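Local structure of periplasmic binding protein (Thermotoga lettingae TMO, 4RY8) at residues I125-Q128 / L129-F133; I286-Q289 / F290-N294. The protein binds 5-methylthioribose in the cleft between its two domains and probably serves as the solute-binding component of a sugar transporter. One frame throughout, in Å; residues are numbered along the deposited sequence.

Contact 1 (I125-Q128 / L129-F133); sequences ISKQ and LAVDF
Gln128 and Asp132 sit one turn apart on helix 118-132 and share a water. The Gln128 chain bends at chi2 (76°), which turns the amide so that NE2 comes to the water lying between it and the Asp132 carboxylate. NE2 of Gln128 is 2.5 Å from the water oxygen, a short distance for such a bond, and the water accepts. The same water donates to OD2 of Asp132 at 2.9 Å. Asp132 OD2 has a second partner, the hydroxyl of Tyr228 on strand 226-230.

Lys127 and Val131 run side by side and point the same way. With chi1 at 160°, CG of Lys127 points away from its own N and comes alongside Val131 CG2, 3.9 Å away. The amine end goes elsewhere: NZ forms a salt bridge with Asp117 of the second subunit.

Below the side chains the alpha-helical bonds continue. Val131 N reaches Lys127 O at 2.9 Å, nearly straight at 174°. Asp132 N bonds to Gln128 O at 3.0 Å. Ile125 and Leu129 face the sheet, against Leu202 and Tyr228. The water appears to link the amide and the carboxylate, and the lysine joins this helix to the other subunit.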
ATOM      1  N   ILE C 125      -8.391  -0.158   0.679  1.00 18.31           N
ATOM      2  CA  ILE C 125      -9.833   0.021   0.891  1.00 19.29           C
ATOM      3  C   ILE C 125     -10.064   1.123   1.895  1.00 16.87           C
ATOM      4  O   ILE C 125     -11.006   1.905   1.718  1.00 17.95           O
ATOM      5  CB  ILE C 125     -10.604  -1.290   1.237  1.00 16.10           C
ATOM      6  CG1 ILE C 125     -12.104  -1.057   1.141  1.00 16.15           C
ATOM      7  CG2 ILE C 125     -10.216  -1.767   2.679  1.00 15.32           C
ATOM      8  CD1 ILE C 125     -12.702  -0.840  -0.242  1.00 19.59           C
ATOM      9  N   SER C 126      -9.269   1.169   2.984  1.00 21.50           N
ATOM     10  CA  SER C 126      -9.468   2.224   3.986  1.00 18.02           C
ATOM     11  C   SER C 126      -9.233   3.656   3.427  1.00 19.14           C
ATOM     12  O   SER C 126     -10.028   4.560   3.711  1.00 22.87           O
ATOM     13  CB  SER C 126      -8.650   1.965   5.326  1.00 18.06           C
ATOM     14  OG  SER C 126      -8.765   0.629   5.750  1.00 16.46           O
ATOM     15  N   LYS C 127      -8.170   3.851   2.646  1.00 17.40           N
ATOM     16  CA  LYS C 127      -7.910   5.116   1.929  1.00 24.73           C
ATOM     17  C   LYS C 127      -9.023   5.473   0.939  1.00 20.06           C
ATOM     18  O   LYS C 127      -9.341   6.642   0.808  1.00 18.87           O
ATOM     19  CB  LYS C 127      -6.611   5.082   1.122  1.00 25.57           C
ATOM     20  CG  LYS C 127      -6.602   6.166   0.028  1.00 33.05           C
ATOM     21  CD  LYS C 127      -5.347   6.208  -0.790  1.00 27.17           C
ATOM     22  CE  LYS C 127      -5.383   5.277  -1.958  1.00 30.45           C
ATOM     23  NZ  LYS C 127      -4.025   5.100  -2.532  1.00 44.11           N
ATOM     24  N   GLN C 128      -9.614   4.474   0.280  1.00 20.21           N
ATOM     25  CA  GLN C 128     -10.686   4.739  -0.713  1.00 21.97           C
ATOM     26  C   GLN C 128     -11.888   5.361   0.026  1.00 24.10           C
ATOM     27  O   GLN C 128     -12.471   6.329  -0.415  1.00 19.66           O
ATOM     28  CB  GLN C 128     -11.099   3.444  -1.373  1.00 23.53           C
ATOM     29  CG  GLN C 128     -12.128   3.586  -2.470  1.00 29.86           C
ATOM     30  CD  GLN C 128     -11.497   4.109  -3.704  1.00 39.29           C
ATOM     31  OE1 GLN C 128     -10.318   4.475  -3.690  1.00 27.10           O
ATOM     32  NE2 GLN C 128     -12.251   4.122  -4.792  1.00 38.90           N
ATOM     33  N   LEU C 129     -12.211   4.823   1.209  1.00 17.70           N
ATOM     34  CA  LEU C 129     -13.260   5.386   2.003  1.00 19.90           C
ATOM     35  C   LEU C 129     -12.878   6.845   2.388  1.00 18.95           C
ATOM     36  O   LEU C 129     -13.702   7.751   2.292  1.00 21.42           O
ATOM     37  CB  LEU C 129     -13.504   4.511   3.265  1.00 18.73           C
ATOM     38  CG  LEU C 129     -14.655   4.919   4.198  1.00 20.21           C
ATOM     39  CD1 LEU C 129     -14.999   3.781   5.140  1.00 24.82           C
ATOM     40  CD2 LEU C 129     -14.320   6.143   5.016  1.00 28.81           C
ATOM     41  N   ALA C 130     -11.653   7.055   2.865  1.00 19.75           N
ATOM     42  CA  ALA C 130     -11.202   8.355   3.371  1.00 19.85           C
ATOM     43  C   ALA C 130     -11.289   9.429   2.346  1.00 22.44           C
ATOM     44  O   ALA C 130     -11.872  10.450   2.569  1.00 25.58           O
ATOM     45  CB  ALA C 130      -9.777   8.231   3.882  1.00 25.41           C
ATOM     46  N   VAL C 131     -10.706   9.160   1.198  1.00 21.53           N
ATOM     47  CA  VAL C 131     -10.775  10.047   0.062  1.00 23.12           C
ATOM     48  C   VAL C 131     -12.231  10.302  -0.473  1.00 22.30           C
ATOM     49  O   VAL C 131     -12.581  11.443  -0.816  1.00 23.05           O
ATOM     50  CB  VAL C 131      -9.840   9.503  -1.054  1.00 23.73           C
ATOM     51  CG1 VAL C 131     -10.041  10.249  -2.367  1.00 32.75           C
ATOM     52  CG2 VAL C 131      -8.406   9.606  -0.588  1.00 32.38           C
ATOM     53  N   ASP C 132     -13.053   9.268  -0.598  1.00 20.63           N
ATOM     54  CA  ASP C 132     -14.422   9.477  -1.013  1.00 21.80           C
ATOM     55  C   ASP C 132     -15.182  10.395  -0.110  1.00 21.83           C
ATOM     56  O   ASP C 132     -16.065  11.101  -0.554  1.00 21.96           O
ATOM     57  CB  ASP C 132     -15.174   8.150  -1.079  1.00 31.14           C
ATOM     58  CG  ASP C 132     -14.928   7.402  -2.383  1.00 32.02           C
ATOM     59  OD1 ASP C 132     -14.082   7.859  -3.187  1.00 27.49           O
ATOM     60  OD2 ASP C 132     -15.592   6.359  -2.577  1.00 29.49           O
ATOM     61  N   PHE C 133     -14.878  10.364   1.183  1.00 20.53           N
ATOM     62  CA  PHE C 133     -15.506  11.253   2.129  1.00 20.78           C
ATOM     63  C   PHE C 133     -14.700  12.539   2.424  1.00 21.74           C
ATOM     64  O   PHE C 133     -15.029  13.261   3.371  1.00 21.48           O
ATOM     65  CB  PHE C 133     -15.762  10.447   3.435  1.00 20.17           C
ATOM     66  CG  PHE C 133     -16.976   9.585   3.365  1.00 20.38           C
ATOM     67  CD1 PHE C 133     -16.913   8.317   2.815  1.00 19.54           C
ATOM     68  CD2 PHE C 133     -18.211  10.056   3.837  1.00 22.97           C
ATOM     69  CE1 PHE C 133     -18.037   7.520   2.747  1.00 19.71           C
ATOM     70  CE2 PHE C 133     -19.327   9.271   3.781  1.00 23.52           C
ATOM     71  CZ  PHE C 133     -19.252   8.002   3.223  1.00 23.69           C
TER
HETATM   72  O   HOH W   1     -14.756   4.426  -4.532  1.00 28.35           O

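Contact 2 (I286-Q289 / F290-N294); sequences ITRQ and FLVDN
An N-capped helix start follows the edge strand 284-287: Thr287 is the N-cap of the short helix 288-293. Its OG1 accepts from Phe290 N at 3.0 Å, with an N-H...O angle of 160°. The hydroxyl stands between the backbone N and the carbonyl carbon (chi1 74°), where it faces the first turn. OG1 also lies 3.4 Å from Phe290 CB, and the two side chains cross at about a right angle. An alanine here is likely to leave the Phe290 N-H without its side-chain acceptor and the first turn less firmly fixed. The backbone of Thr287 helps too, as Leu291 N donates to its O at 3.1 Å.

On the buried side, Ile286 CG2 meets Leu291 CD2 at 3.8 Å. Ile286 also packs on Leu302 of helix 299-305, and Phe290 reaches Leu302 and Ala305, so both side chains pack against that helix. On the outer side the extended Arg288 chain carries its guanidinium past Val292. CG2 of Val292 lies over one face of that group, offset toward its rim, 3.7 Å from NH1 of Arg288. NH2 of the guanidinium donates to the Gln242 carbonyl, and NE weakly to that of Met240.

The helix stops at Asn294, the first residue to leave helical angles. Its side chain folds back on the last turn: ND2 of Asn294 donates to Phe290 O at 2.7 Å, in the carbonyl plane and on a lone pair.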
ATOM      1  N   ILE C 286     -11.780  -2.429  -7.050  1.00 25.95           N
ATOM      2  CA  ILE C 286     -12.890  -2.709  -7.952  1.00 36.72           C
ATOM      3  C   ILE C 286     -14.063  -1.857  -7.499  1.00 32.85           C
ATOM      4  O   ILE C 286     -14.676  -2.156  -6.499  1.00 25.19           O
ATOM      5  CB  ILE C 286     -13.275  -4.211  -7.911  1.00 35.95           C
ATOM      6  CG1 ILE C 286     -12.076  -5.071  -8.363  1.00 26.42           C
ATOM      7  CG2 ILE C 286     -14.484  -4.431  -8.831  1.00 33.38           C
ATOM      8  CD1 ILE C 286     -12.063  -6.482  -7.859  1.00 27.66           C
ATOM      9  N   THR C 287     -14.383  -0.798  -8.234  1.00 26.65           N
ATOM     10  CA  THR C 287     -15.489   0.079  -7.841  1.00 25.47           C
ATOM     11  C   THR C 287     -16.820  -0.330  -8.504  1.00 27.38           C
ATOM     12  O   THR C 287     -16.837  -0.953  -9.567  1.00 25.75           O
ATOM     13  CB  THR C 287     -15.167   1.558  -8.142  1.00 25.82           C
ATOM     14  OG1 THR C 287     -15.251   1.788  -9.549  1.00 25.75           O
ATOM     15  CG2 THR C 287     -13.774   1.955  -7.669  1.00 28.68           C
ATOM     16  N   ARG C 288     -17.926  -0.002  -7.830  1.00 33.72           N
ATOM     17  CA  ARG C 288     -19.257  -0.235  -8.386  1.00 32.00           C
ATOM     18  C   ARG C 288     -19.386   0.462  -9.744  1.00 32.04           C
ATOM     19  O   ARG C 288     -19.989  -0.075 -10.673  1.00 28.60           O
ATOM     20  CB  ARG C 288     -20.335   0.284  -7.429  1.00 30.77           C
ATOM     21  CG  ARG C 288     -21.705   0.316  -8.053  1.00 29.19           C
ATOM     22  CD  ARG C 288     -22.829   0.651  -7.099  1.00 30.09           C
ATOM     23  NE  ARG C 288     -24.093   0.268  -7.719  1.00 42.96           N
ATOM     24  CZ  ARG C 288     -24.671   0.912  -8.726  1.00 43.56           C
ATOM     25  NH1 ARG C 288     -24.134   2.005  -9.247  1.00 45.92           N
ATOM     26  NH2 ARG C 288     -25.807   0.461  -9.212  1.00 47.52           N
ATOM     27  N   GLN C 289     -18.814   1.658  -9.821  1.00 36.52           N
ATOM     28  CA  GLN C 289     -18.782   2.479 -11.031  1.00 32.77           C
ATOM     29  C   GLN C 289     -18.111   1.786 -12.204  1.00 37.58           C
ATOM     30  O   GLN C 289     -18.603   1.846 -13.354  1.00 32.55           O
ATOM     31  CB  GLN C 289     -18.037   3.791 -10.735  1.00 39.35           C
ATOM     32  CG  GLN C 289     -18.535   4.996 -11.522  1.00 93.20           C
ATOM     33  CD  GLN C 289     -19.513   5.843 -10.723  1.00120.93           C
ATOM     34  OE1 GLN C 289     -19.213   6.271  -9.604  1.00 73.92           O
ATOM     35  NE2 GLN C 289     -20.687   6.089 -11.291  1.00 64.53           N
ATOM     36  N   PHE C 290     -16.953   1.194 -11.938  1.00 29.79           N
ATOM     37  CA  PHE C 290     -16.226   0.406 -12.949  1.00 30.68           C
ATOM     38  C   PHE C 290     -17.040  -0.833 -13.391  1.00 32.86           C
ATOM     39  O   PHE C 290     -17.039  -1.194 -14.582  1.00 34.28           O
ATOM     40  CB  PHE C 290     -14.816   0.010 -12.424  1.00 32.00           C
ATOM     41  CG  PHE C 290     -14.069  -0.923 -13.332  1.00 44.49           C
ATOM     42  CD1 PHE C 290     -13.475  -0.453 -14.513  1.00 36.33           C
ATOM     43  CD2 PHE C 290     -13.999  -2.285 -13.045  1.00 48.95           C
ATOM     44  CE1 PHE C 290     -12.812  -1.326 -15.366  1.00 38.14           C
ATOM     45  CE2 PHE C 290     -13.341  -3.154 -13.905  1.00 48.18           C
ATOM     46  CZ  PHE C 290     -12.747  -2.674 -15.069  1.00 49.05           C
ATOM     47  N   LEU C 291     -17.751  -1.482 -12.459  1.00 31.09           N
ATOM     48  CA  LEU C 291     -18.553  -2.671 -12.831  1.00 31.62           C
ATOM     49  C   LEU C 291     -19.683  -2.270 -13.792  1.00 35.12           C
ATOM     50  O   LEU C 291     -19.893  -2.930 -14.833  1.00 39.80           O
ATOM     51  CB  LEU C 291     -19.142  -3.398 -11.622  1.00 29.07           C
ATOM     52  CG  LEU C 291     -18.183  -3.989 -10.578  1.00 31.29           C
ATOM     53  CD1 LEU C 291     -18.993  -4.425  -9.360  1.00 26.26           C
ATOM     54  CD2 LEU C 291     -17.430  -5.154 -11.189  1.00 29.47           C
ATOM     55  N   VAL C 292     -20.376  -1.184 -13.435  1.00 38.07           N
ATOM     56  CA  VAL C 292     -21.538  -0.661 -14.210  1.00 40.96           C
ATOM     57  C   VAL C 292     -21.117  -0.143 -15.568  1.00 47.19           C
ATOM     58  O   VAL C 292     -21.743  -0.483 -16.590  1.00 38.68           O
ATOM     59  CB  VAL C 292     -22.264   0.491 -13.438  1.00 52.10           C
ATOM     60  CG1 VAL C 292     -23.392   1.094 -14.276  1.00 51.68           C
ATOM     61  CG2 VAL C 292     -22.813   0.004 -12.098  1.00 41.92           C
ATOM     62  N   ASP C 293     -20.068   0.682 -15.596  1.00 39.52           N
ATOM     63  CA  ASP C 293     -19.597   1.274 -16.881  1.00 44.94           C
ATOM     64  C   ASP C 293     -19.229   0.237 -17.938  1.00 40.74           C
ATOM     65  O   ASP C 293     -19.343   0.495 -19.129  1.00 56.57           O
ATOM     66  CB  ASP C 293     -18.387   2.176 -16.649  1.00 48.63           C
ATOM     67  CG  ASP C 293     -18.763   3.518 -16.077  1.00 57.83           C
ATOM     68  OD1 ASP C 293     -19.957   3.725 -15.792  1.00 51.58           O
ATOM     69  OD2 ASP C 293     -17.863   4.373 -15.925  1.00 47.07           O
ATOM     70  N   ASN C 294     -18.837  -0.943 -17.480  1.00 44.61           N
ATOM     71  CA  ASN C 294     -18.347  -2.016 -18.315  1.00 39.63           C
ATOM     72  C   ASN C 294     -19.273  -3.222 -18.318  1.00 40.25           C
ATOM     73  O   ASN C 294     -18.901  -4.287 -18.816  1.00 41.87           O
ATOM     74  CB  ASN C 294     -16.990  -2.442 -17.767  1.00 67.04           C
ATOM     75  CG  ASN C 294     -15.978  -1.333 -17.858  1.00 45.17           C
ATOM     76  OD1 ASN C 294     -15.674  -0.873 -18.954  1.00 56.56           O
ATOM     77  ND2 ASN C 294     -15.505  -0.855 -16.731  1.00 51.58           N
TER

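How the contacts relate
From the N terminus, contact 1 comes first, at the end of helix 118-132, and the chain then enters strand 137-142. Contact 2 comes much later, where strand 284-287 gives way to helix 288-293. Both are local: contact 1 lies within the last turns of a helix, contact 2 spans the strand-to-helix junction. They are in series, neither nested nor crossed. Both belong to the domain built on the mixed sheet: helix 118-132 packs on strands 200-203 and 226-230, while strand 284-287 is an edge of that sheet, antiparallel to 247-252. Their centres are about 17 Å apart, yet they touch: Gln128 NE2 packs 3.9 Å from Thr287 CG2. Only contact 1 reaches the second subunit.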